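Local coordinates for protein aspartate semialdehyde dehydrogenase (Francisella tularensis subsp. tularensis, PDB 4WOJ) that probably catalyses the NADPH-dependent reductive dephosphorylation of L-aspartyl-4-phosphate to L-aspartate-semialdehyde, a step toward lysine, methionine and threonine, at residues M72-S77 with Q97-D102. Residues are numbered along the deposited sequence; the frame is centred on the assembly and turned at random.
Sequences MDILLS and QGFWID
Strands 74-77 and 99-102 run side by side in parallel, their axes 4.8 Å apart and 13° from alignment, with F99 N hydrogen-bonded to D73 O, L75 N to F99 O, I101 N to L75 O and S77 N to I101 O. The first of these is the longest, at 3.2 Å from F99 N to D73 O; the other three are nearly straight. G98, with no side chain, lets its CA lie 3.4 Å from D73 O. On the face of I74, L76, F99 and I101, branched and aromatic side chains make an apolar layer, and I74, F99 and I101 pack against helix 354-369. I74 divides its branches: CG1 reaches F99 CD1 at 4.0 Å, while CG2, anti to the backbone N, meets I101 CD1 at 3.8 Å. Further along, L76 CG rests 4.0 Å from I101 CG2. On the other face, L75 CD1 comes to the edge of the W100 indole, 4.2 Å from CZ3, and both side chains pack on L91 of helix 81-93, which links the strands in a beta-alpha-beta crossover of the Rossmann-type NAD-binding domain. Small S77 fits beside W100 and D102, its OG hydrogen-bonded to Q79 N. The indole suits its place by adding a polar edge: NE1 donates to D102 OD2 (3.0 Å) from above the carboxylate plane, and T84 OG1 hydrogen-bonds the same oxygen. With A104 N donating to OD1, the buried carboxylate is consistent with an ionised D102.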
loop_
_atom_site.group_PDB
_atom_site.type_symbol
_atom_site.label_atom_id
_atom_site.label_comp_id
_atom_site.label_asym_id
_atom_site.label_seq_id
_atom_site.Cartn_x
_atom_site.Cartn_y
_atom_site.Cartn_z
ATOM N N MET B 72 -40.817 12.127 -9.994
ATOM C CA MET B 72 -40.271 11.438 -8.812
ATOM C C MET B 72 -40.135 12.432 -7.645
ATOM O O MET B 72 -39.759 13.574 -7.828
ATOM C CB MET B 72 -38.914 10.801 -9.093
ATOM C CG MET B 72 -38.880 9.773 -10.220
ATOM S SD MET B 72 -39.751 8.228 -9.849
ATOM C CE MET B 72 -41.279 8.584 -10.718
ATOM N N ASP B 73 -40.511 11.974 -6.458
ATOM C CA ASP B 73 -40.331 12.709 -5.226
ATOM C C ASP B 73 -38.851 12.764 -4.795
ATOM O O ASP B 73 -38.401 13.712 -4.113
ATOM C CB ASP B 73 -41.149 12.049 -4.136
ATOM C CG ASP B 73 -42.627 12.205 -4.370
ATOM O OD1 ASP B 73 -43.106 13.351 -4.207
ATOM O OD2 ASP B 73 -43.302 11.201 -4.758
ATOM N N ILE B 74 -38.134 11.720 -5.201
ATOM C CA ILE B 74 -36.764 11.486 -4.824
ATOM C C ILE B 74 -36.071 10.760 -5.963
ATOM O O ILE B 74 -36.581 9.769 -6.487
ATOM C CB ILE B 74 -36.660 10.594 -3.562
ATOM C CG1 ILE B 74 -37.373 11.236 -2.366
ATOM C CG2 ILE B 74 -35.190 10.324 -3.212
ATOM C CD1 ILE B 74 -37.247 10.433 -1.077
ATOM N N LEU B 75 -34.881 11.232 -6.314
ATOM C CA LEU B 75 -34.048 10.560 -7.301
ATOM C C LEU B 75 -32.730 10.178 -6.654
ATOM O O LEU B 75 -32.194 10.917 -5.830
ATOM C CB LEU B 75 -33.790 11.469 -8.494
ATOM C CG LEU B 75 -35.048 11.889 -9.270
ATOM C CD1 LEU B 75 -34.699 13.019 -10.211
ATOM C CD2 LEU B 75 -35.634 10.698 -10.035
ATOM N N LEU B 76 -32.224 9.005 -7.019
ATOM C CA LEU B 76 -31.003 8.487 -6.434
ATOM C C LEU B 76 -30.035 8.025 -7.529
ATOM O O LEU B 76 -30.276 7.012 -8.220
ATOM C CB LEU B 76 -31.336 7.345 -5.481
ATOM C CG LEU B 76 -30.251 7.021 -4.461
ATOM C CD1 LEU B 76 -30.893 6.300 -3.286
ATOM C CD2 LEU B 76 -29.138 6.190 -5.086
ATOM N N SER B 77 -28.928 8.759 -7.665
ATOM C CA SER B 77 -28.001 8.534 -8.791
ATOM C C SER B 77 -26.687 7.907 -8.350
ATOM O O SER B 77 -26.040 8.403 -7.452
ATOM C CB SER B 77 -27.709 9.841 -9.537
ATOM O OG SER B 77 -26.877 9.581 -10.657
ATOM N N GLN B 97 -38.526 20.435 -6.946
ATOM C CA GLN B 97 -38.023 20.604 -5.571
ATOM C C GLN B 97 -37.895 19.314 -4.734
ATOM O O GLN B 97 -37.984 19.349 -3.501
ATOM C CB GLN B 97 -38.898 21.574 -4.801
ATOM C CG GLN B 97 -38.759 23.012 -5.233
ATOM C CD GLN B 97 -39.950 23.807 -4.755
ATOM O OE1 GLN B 97 -40.454 23.572 -3.659
ATOM N NE2 GLN B 97 -40.442 24.719 -5.589
ATOM N N GLY B 98 -37.654 18.197 -5.402
ATOM C CA GLY B 98 -37.473 16.940 -4.717
ATOM C C GLY B 98 -36.046 16.676 -4.266
ATOM O O GLY B 98 -35.116 17.432 -4.572
ATOM N N PHE B 99 -35.883 15.580 -3.535
ATOM C CA PHE B 99 -34.586 15.190 -2.990
ATOM C C PHE B 99 -33.700 14.494 -3.998
ATOM O O PHE B 99 -34.099 13.550 -4.673
ATOM C CB PHE B 99 -34.754 14.277 -1.793
ATOM C CG PHE B 99 -35.486 14.900 -0.653
ATOM C CD1 PHE B 99 -36.868 14.801 -0.568
ATOM C CD2 PHE B 99 -34.798 15.515 0.358
ATOM C CE1 PHE B 99 -37.555 15.339 0.506
ATOM C CE2 PHE B 99 -35.466 16.052 1.430
ATOM C CZ PHE B 99 -36.847 15.965 1.513
ATOM N N TRP B 100 -32.481 14.989 -4.084
ATOM C CA TRP B 100 -31.474 14.445 -4.969
ATOM C C TRP B 100 -30.414 13.817 -4.068
ATOM O O TRP B 100 -29.706 14.515 -3.329
ATOM C CB TRP B 100 -30.877 15.573 -5.807
ATOM C CG TRP B 100 -29.769 15.184 -6.685
ATOM C CD1 TRP B 100 -28.457 15.233 -6.388
ATOM C CD2 TRP B 100 -29.862 14.728 -8.037
ATOM N NE1 TRP B 100 -27.715 14.814 -7.463
ATOM C CE2 TRP B 100 -28.554 14.512 -8.494
ATOM C CE3 TRP B 100 -30.930 14.481 -8.912
ATOM C CZ2 TRP B 100 -28.273 14.042 -9.791
ATOM C CZ3 TRP B 100 -30.651 14.034 -10.208
ATOM C CH2 TRP B 100 -29.340 13.807 -10.627
ATOM N N ILE B 101 -30.349 12.493 -4.106
ATOM C CA ILE B 101 -29.333 11.744 -3.379
ATOM C C ILE B 101 -28.331 11.296 -4.438
ATOM O O ILE B 101 -28.706 10.708 -5.437
ATOM C CB ILE B 101 -29.940 10.546 -2.612
ATOM C CG1 ILE B 101 -30.904 11.032 -1.533
ATOM C CG2 ILE B 101 -28.861 9.731 -1.938
ATOM C CD1 ILE B 101 -31.956 10.013 -1.150
ATOM N N ASP B 102 -27.056 11.580 -4.221
ATOM C CA ASP B 102 -26.050 11.345 -5.254
ATOM C C ASP B 102 -24.756 10.770 -4.723
ATOM O O ASP B 102 -24.258 11.220 -3.668
ATOM C CB ASP B 102 -25.722 12.686 -5.900
ATOM C CG ASP B 102 -25.065 12.540 -7.279
ATOM O OD1 ASP B 102 -24.570 11.421 -7.631
ATOM O OD2 ASP B 102 -25.044 13.580 -7.992
#